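Local coordinates for flavodoxin (Fusobacterium nucleatum, PDB 6OHK), which binds flavin mononucleotide and carries electrons with it, probably as an electron donor to several redox enzymes, at residues A[46-52]-A[78-84]; A[141-145]-A[157-161]. The protein carries 1 engineered substitution. One frame throughout, in Å; residues are numbered along the deposited sequence.

Contact 1: A[46-52]-A[78-84]; sequences IENFENL and IDFTGKV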
loop_
_atom_site.group_PDB
_atom_site.type_symbol
_atom_site.label_atom_id
_atom_site.label_comp_id
_atom_site.label_asym_id
_atom_site.label_seq_id
_atom_site.Cartn_x
_atom_site.Cartn_y
_atom_site.Cartn_z
ATOM N N ILE A 46 -9.370 3.835 -9.708
ATOM C CA ILE A 46 -8.266 4.593 -9.138
ATOM C C ILE A 46 -8.254 6.010 -9.688
ATOM O O ILE A 46 -7.855 6.954 -8.997
ATOM C CB ILE A 46 -6.947 3.825 -9.385
ATOM C CG1 ILE A 46 -6.924 2.586 -8.503
ATOM C CG2 ILE A 46 -5.709 4.718 -9.165
ATOM C CD1 ILE A 46 -5.736 1.629 -8.629
ATOM N N GLU A 47 -8.686 6.193 -10.941
ATOM C CA GLU A 47 -8.741 7.521 -11.555
ATOM C C GLU A 47 -9.617 8.486 -10.768
ATOM O O GLU A 47 -9.419 9.715 -10.858
ATOM C CB GLU A 47 -9.284 7.393 -12.978
ATOM C CG GLU A 47 -8.747 8.343 -14.027
ATOM C CD GLU A 47 -8.985 7.768 -15.420
ATOM O OE1 GLU A 47 -7.999 7.451 -16.133
ATOM O OE2 GLU A 47 -10.171 7.580 -15.773
ATOM N N ASN A 48 -10.598 7.982 -10.030
ATOM C CA ASN A 48 -11.648 8.788 -9.419
ATOM C C ASN A 48 -11.274 9.412 -8.080
ATOM O O ASN A 48 -12.094 10.165 -7.534
ATOM C CB ASN A 48 -12.882 7.918 -9.203
ATOM C CG ASN A 48 -13.453 7.397 -10.495
ATOM O OD1 ASN A 48 -13.220 7.962 -11.563
ATOM N ND2 ASN A 48 -14.219 6.314 -10.399
ATOM N N PHE A 49 -10.094 9.130 -7.532
ATOM C CA PHE A 49 -9.723 9.586 -6.210
ATOM C C PHE A 49 -8.435 10.374 -6.278
ATOM O O PHE A 49 -7.520 10.051 -7.039
ATOM C CB PHE A 49 -9.518 8.380 -5.278
ATOM C CG PHE A 49 -10.744 7.560 -5.134
ATOM C CD1 PHE A 49 -11.677 7.885 -4.185
ATOM C CD2 PHE A 49 -11.025 6.512 -5.991
ATOM C CE1 PHE A 49 -12.852 7.188 -4.072
ATOM C CE2 PHE A 49 -12.178 5.823 -5.905
ATOM C CZ PHE A 49 -13.102 6.141 -4.952
ATOM N N GLU A 50 -8.336 11.377 -5.414
ATOM C CA GLU A 50 -7.094 12.108 -5.228
ATOM C C GLU A 50 -6.262 11.559 -4.097
ATOM O O GLU A 50 -5.059 11.799 -4.074
ATOM C CB GLU A 50 -7.374 13.594 -4.984
ATOM C CG GLU A 50 -8.147 14.245 -6.175
ATOM C CD GLU A 50 -8.255 15.764 -6.079
ATOM O OE1 GLU A 50 -7.497 16.382 -5.299
ATOM O OE2 GLU A 50 -9.103 16.339 -6.796
ATOM N N ASN A 51 -6.895 10.916 -3.133
ATOM C CA ASN A 51 -6.233 10.288 -2.010
ATOM C C ASN A 51 -6.405 8.788 -2.164
ATOM O O ASN A 51 -7.536 8.321 -2.317
ATOM C CB ASN A 51 -6.904 10.716 -0.704
ATOM C CG ASN A 51 -6.788 12.196 -0.443
ATOM O OD1 ASN A 51 -5.787 12.807 -0.807
ATOM N ND2 ASN A 51 -7.802 12.774 0.205
ATOM N N LEU A 52 -5.305 8.032 -2.129
ATOM C CA LEU A 52 -5.324 6.600 -2.399
ATOM C C LEU A 52 -4.495 5.842 -1.389
ATOM O O LEU A 52 -3.431 6.292 -0.965
ATOM C CB LEU A 52 -4.715 6.346 -3.772
ATOM C CG LEU A 52 -5.565 6.765 -4.965
ATOM C CD1 LEU A 52 -4.712 6.828 -6.217
ATOM C CD2 LEU A 52 -6.719 5.806 -5.190
ATOM N N ILE A 78 -3.236 5.669 -16.167
ATOM C CA ILE A 78 -3.841 6.699 -15.340
ATOM C C ILE A 78 -2.849 7.828 -15.118
ATOM O O ILE A 78 -1.658 7.596 -14.893
ATOM C CB ILE A 78 -4.272 6.068 -14.005
ATOM C CG1 ILE A 78 -5.341 5.011 -14.260
ATOM C CG2 ILE A 78 -4.758 7.133 -13.000
ATOM C CD1 ILE A 78 -5.754 4.221 -13.026
ATOM N N ASP A 79 -3.350 9.057 -15.151
ATOM C CA ASP A 79 -2.553 10.221 -14.810
ATOM C C ASP A 79 -2.633 10.408 -13.301
ATOM O O ASP A 79 -3.708 10.688 -12.766
ATOM C CB ASP A 79 -3.108 11.453 -15.520
ATOM C CG ASP A 79 -2.233 12.654 -15.354
ATOM O OD1 ASP A 79 -1.214 12.585 -14.660
ATOM O OD2 ASP A 79 -2.568 13.716 -15.948
ATOM N N PHE A 80 -1.517 10.220 -12.609
ATOM C CA PHE A 80 -1.472 10.357 -11.154
ATOM C C PHE A 80 -1.103 11.763 -10.690
ATOM O O PHE A 80 -0.967 11.993 -9.487
ATOM C CB PHE A 80 -0.502 9.326 -10.534
ATOM C CG PHE A 80 -1.063 7.940 -10.429
ATOM C CD1 PHE A 80 -1.071 7.089 -11.522
ATOM C CD2 PHE A 80 -1.588 7.480 -9.225
ATOM C CE1 PHE A 80 -1.585 5.795 -11.411
ATOM C CE2 PHE A 80 -2.125 6.213 -9.130
ATOM C CZ PHE A 80 -2.109 5.376 -10.209
ATOM N N THR A 81 -1.005 12.728 -11.614
ATOM C CA THR A 81 -0.724 14.114 -11.237
ATOM C C THR A 81 -1.728 14.575 -10.205
ATOM O O THR A 81 -2.922 14.384 -10.379
ATOM C CB THR A 81 -0.789 15.015 -12.471
ATOM O OG1 THR A 81 0.179 14.553 -13.411
ATOM C CG2 THR A 81 -0.472 16.459 -12.091
ATOM N N GLY A 82 -1.248 15.159 -9.123
ATOM C CA GLY A 82 -2.122 15.661 -8.090
ATOM C C GLY A 82 -2.612 14.626 -7.101
ATOM O O GLY A 82 -3.225 15.006 -6.095
ATOM N N LYS A 83 -2.354 13.345 -7.337
ATOM C CA LYS A 83 -2.768 12.295 -6.423
ATOM C C LYS A 83 -1.726 12.065 -5.358
ATOM O O LYS A 83 -0.527 12.235 -5.575
ATOM C CB LYS A 83 -3.088 11.006 -7.164
ATOM C CG LYS A 83 -4.163 11.164 -8.237
ATOM C CD LYS A 83 -4.617 9.774 -8.690
ATOM C CE LYS A 83 -5.541 9.809 -9.906
ATOM N NZ LYS A 83 -6.766 10.623 -9.659
ATOM N N VAL A 84 -2.208 11.667 -4.187
ATOM C CA VAL A 84 -1.395 11.393 -3.020
ATOM C C VAL A 84 -1.667 9.951 -2.625
ATOM O O VAL A 84 -2.823 9.583 -2.369
ATOM C CB VAL A 84 -1.767 12.345 -1.877
ATOM C CG1 VAL A 84 -0.888 12.079 -0.675
ATOM C CG2 VAL A 84 -1.635 13.797 -2.330
HETATM O O HOH W 1 -6.160 9.514 -15.867
HETATM O O HOH W 2 -5.285 16.843 -6.408
#
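K83 reaches across to the turn at 46-52 just where two neighbouring parallel strands of the flavodoxin fold, a doubly wound alpha/beta sheet, begin. The strands start in step: V84 N gives a 2.9 Å hydrogen bond to E50 O, and L52 N one to V84 O, bracketing the parallel bridge between N51 and V84. How a lysine can be used for its whole length is plain from its course. CB lies near E50 O, and CG and CD run past the carbonyl oxygen of F49. K83 CD also meets L52 CD1 at 3.8 Å. CE has the oxygens of F49 and I46 on one side. There the chain, extended so far, bends at its last torsion (chi4 -58°) and brings the ammonium to two backbone acceptors: K83 NZ bonds to F49 O at 2.8 Å and to E47 O at 3.0 Å, sitting above both carbonyl planes and not on a lone pair. Two hydrogen bonds thus grip NZ, and the carbonyls probably help to stabilise its charge, while the nearby E50 carboxylate turns to K5 in a salt bridge.

Beside the lysine, F80 fills the apolar side. CG2 of I46, placed opposite its own backbone N, approaches CZ of F80 to 3.8 Å, and L52 CD1 comes to CE2 of the same ring. I78 CD1 adds to this cluster against CB of I46, and L75 of helix 72-77 touches both I46 and F80. Toward the exposed side, water links the segments: one molecule joins E47 OE1 to D79 N, and a second donates to E50 OE1 and, at 2.8 Å, to G82 O.

Contact 2: A[141-145]-A[157-161]; sequences IGLAL and RIGDW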
loop_
_atom_site.group_PDB
_atom_site.type_symbol
_atom_site.label_atom_id
_atom_site.label_comp_id
_atom_site.label_asym_id
_atom_site.label_seq_id
_atom_site.Cartn_x
_atom_site.Cartn_y
_atom_site.Cartn_z
ATOM N N ILE A 141 9.396 2.278 1.239
ATOM C CA ILE A 141 8.553 3.140 0.425
ATOM C C ILE A 141 7.067 3.060 0.783
ATOM O O ILE A 141 6.246 3.702 0.105
ATOM C CB ILE A 141 8.771 2.872 -1.069
ATOM C CG1 ILE A 141 8.399 1.425 -1.457
ATOM C CG2 ILE A 141 10.213 3.227 -1.444
ATOM C CD1 ILE A 141 8.710 1.034 -2.841
ATOM N N GLY A 142 6.712 2.342 1.835
ATOM C CA GLY A 142 5.344 2.279 2.307
ATOM C C GLY A 142 5.313 1.580 3.638
ATOM O O GLY A 142 6.354 1.334 4.265
ATOM N N LEU A 143 4.119 1.205 4.043
ATOM C CA LEU A 143 3.926 0.452 5.264
ATOM C C LEU A 143 4.167 -1.020 4.996
ATOM O O LEU A 143 3.550 -1.590 4.085
ATOM C CB LEU A 143 2.501 0.663 5.746
ATOM C CG LEU A 143 2.123 0.023 7.056
ATOM C CD1 LEU A 143 2.987 0.559 8.193
ATOM C CD2 LEU A 143 0.677 0.201 7.323
ATOM N N ALA A 144 5.051 -1.640 5.777
ATOM C CA ALA A 144 5.447 -3.035 5.579
ATOM C C ALA A 144 4.913 -3.863 6.736
ATOM O O ALA A 144 5.326 -3.669 7.892
ATOM C CB ALA A 144 6.969 -3.121 5.472
ATOM N N LEU A 145 3.983 -4.748 6.460
ATOM C CA LEU A 145 3.341 -5.527 7.502
ATOM C C LEU A 145 3.755 -6.984 7.385
ATOM O O LEU A 145 3.972 -7.502 6.286
ATOM C CB LEU A 145 1.826 -5.403 7.436
ATOM C CG LEU A 145 1.324 -3.964 7.581
ATOM C CD1 LEU A 145 -0.162 -3.905 7.357
ATOM C CD2 LEU A 145 1.682 -3.381 8.932
ATOM N N ARG A 157 1.364 -0.113 13.867
ATOM C CA ARG A 157 1.975 0.260 12.596
ATOM C C ARG A 157 0.964 0.941 11.694
ATOM O O ARG A 157 1.251 2.001 11.113
ATOM C CB ARG A 157 2.582 -0.948 11.900
ATOM C CG ARG A 157 3.911 -1.386 12.479
ATOM C CD ARG A 157 4.421 -2.665 11.875
ATOM N NE ARG A 157 5.802 -2.910 12.266
ATOM C CZ ARG A 157 6.443 -4.052 12.052
ATOM N NH1 ARG A 157 5.823 -5.099 11.545
ATOM N NH2 ARG A 157 7.723 -4.136 12.353
ATOM N N ILE A 158 -0.223 0.374 11.584
ATOM C CA ILE A 158 -1.257 0.969 10.743
ATOM C C ILE A 158 -1.717 2.304 11.314
ATOM O O ILE A 158 -1.840 3.288 10.581
ATOM C CB ILE A 158 -2.434 -0.001 10.556
ATOM C CG1 ILE A 158 -2.002 -1.247 9.784
ATOM C CG2 ILE A 158 -3.596 0.706 9.855
ATOM C CD1 ILE A 158 -3.073 -2.298 9.684
ATOM N N GLY A 159 -2.044 2.351 12.608
ATOM C CA GLY A 159 -2.573 3.591 13.174
ATOM C C GLY A 159 -1.606 4.743 13.031
ATOM O O GLY A 159 -1.995 5.856 12.673
ATOM N N ASP A 160 -0.331 4.503 13.312
ATOM C CA ASP A 160 0.656 5.553 13.168
ATOM C C ASP A 160 0.782 5.992 11.717
ATOM O O ASP A 160 0.951 7.176 11.422
ATOM C CB ASP A 160 2.026 5.059 13.618
ATOM C CG ASP A 160 2.159 4.898 15.117
ATOM O OD1 ASP A 160 1.262 5.315 15.882
ATOM O OD2 ASP A 160 3.213 4.329 15.506
ATOM N N TRP A 161 0.742 5.031 10.791
ATOM C CA TRP A 161 0.904 5.355 9.376
ATOM C C TRP A 161 -0.279 6.154 8.835
ATOM O O TRP A 161 -0.099 7.113 8.086
ATOM C CB TRP A 161 1.072 4.042 8.620
ATOM C CG TRP A 161 1.392 4.152 7.177
ATOM C CD1 TRP A 161 2.602 4.465 6.638
ATOM C CD2 TRP A 161 0.508 3.921 6.076
ATOM N NE1 TRP A 161 2.538 4.431 5.275
ATOM C CE2 TRP A 161 1.260 4.115 4.898
ATOM C CE3 TRP A 161 -0.832 3.582 5.971
ATOM C CZ2 TRP A 161 0.719 3.928 3.634
ATOM C CZ3 TRP A 161 -1.361 3.421 4.695
ATOM C CH2 TRP A 161 -0.580 3.593 3.568
#
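Strand 143-145 and helix 157-161 run almost exactly antiparallel, 171° between their directions, with axes 9.5 Å apart at closest approach. L143 and W161 have the nearest CA atoms, 7.1 Å from each other. This is the helix-on-sheet layer of an alpha/beta sandwich: the last helix, 154-166, returns along the strand that precedes it, and side chains bridge the space.

L143 projects toward the helix and shows how one leucine can serve three partners. Its CB sits over one face of the W161 indole, 3.7 Å from the centroid of the five-membered ring and 5° off the normal, a CH-pi contact. With CG turned opposite the backbone N (chi1 -177°), the two methyls go on to the helix: CD1 rests 3.7 Å from R157 O and close to CB of W161, while CD2 meets I158 CG1 at 3.9 Å and also touches the indole. L145 extends the patch. Its CD2 lies against R157 CB, the two side chains sliding past one another in opposite directions, and its CD1 reaches I158 CG1, crossing at about a right angle. I158 in turn packs on helix 17-28.

No hydrogen bond joins the two segments. The polar ends of the helix side chains look elsewhere, W161 NE1 to G120 O and R157 NH1 to Q150 OE1, while A144 O stands over one face of the guanidinium and bonds to the hydroxyl of Y127. Cohesion between strand and helix is therefore probably mainly apolar, with the CH-pi contact as its aromatic part and the buried indole N-H satisfied by a loop carbonyl.

Both contacts reach the same central sheet, and they illustrate two ways in which it is built into the fold. Contact 1 comes first along the chain and closes before contact 2 opens; their centres are 20 Å apart, their nearest atoms about 6 Å, and they do not touch. Strand 84-90 connects them, pairing in parallel with 51-59 on one flank and with 139-145 on the other. In contact 2 the L145 side chain is about 8 Å from flavin mononucleotide, and that of A144 about 4 Å from C101, an FMN-binding residue. One sheet thus carries both a joint between strand beginnings, away from the annotated sites, and a helix-packed strand near the cofactor.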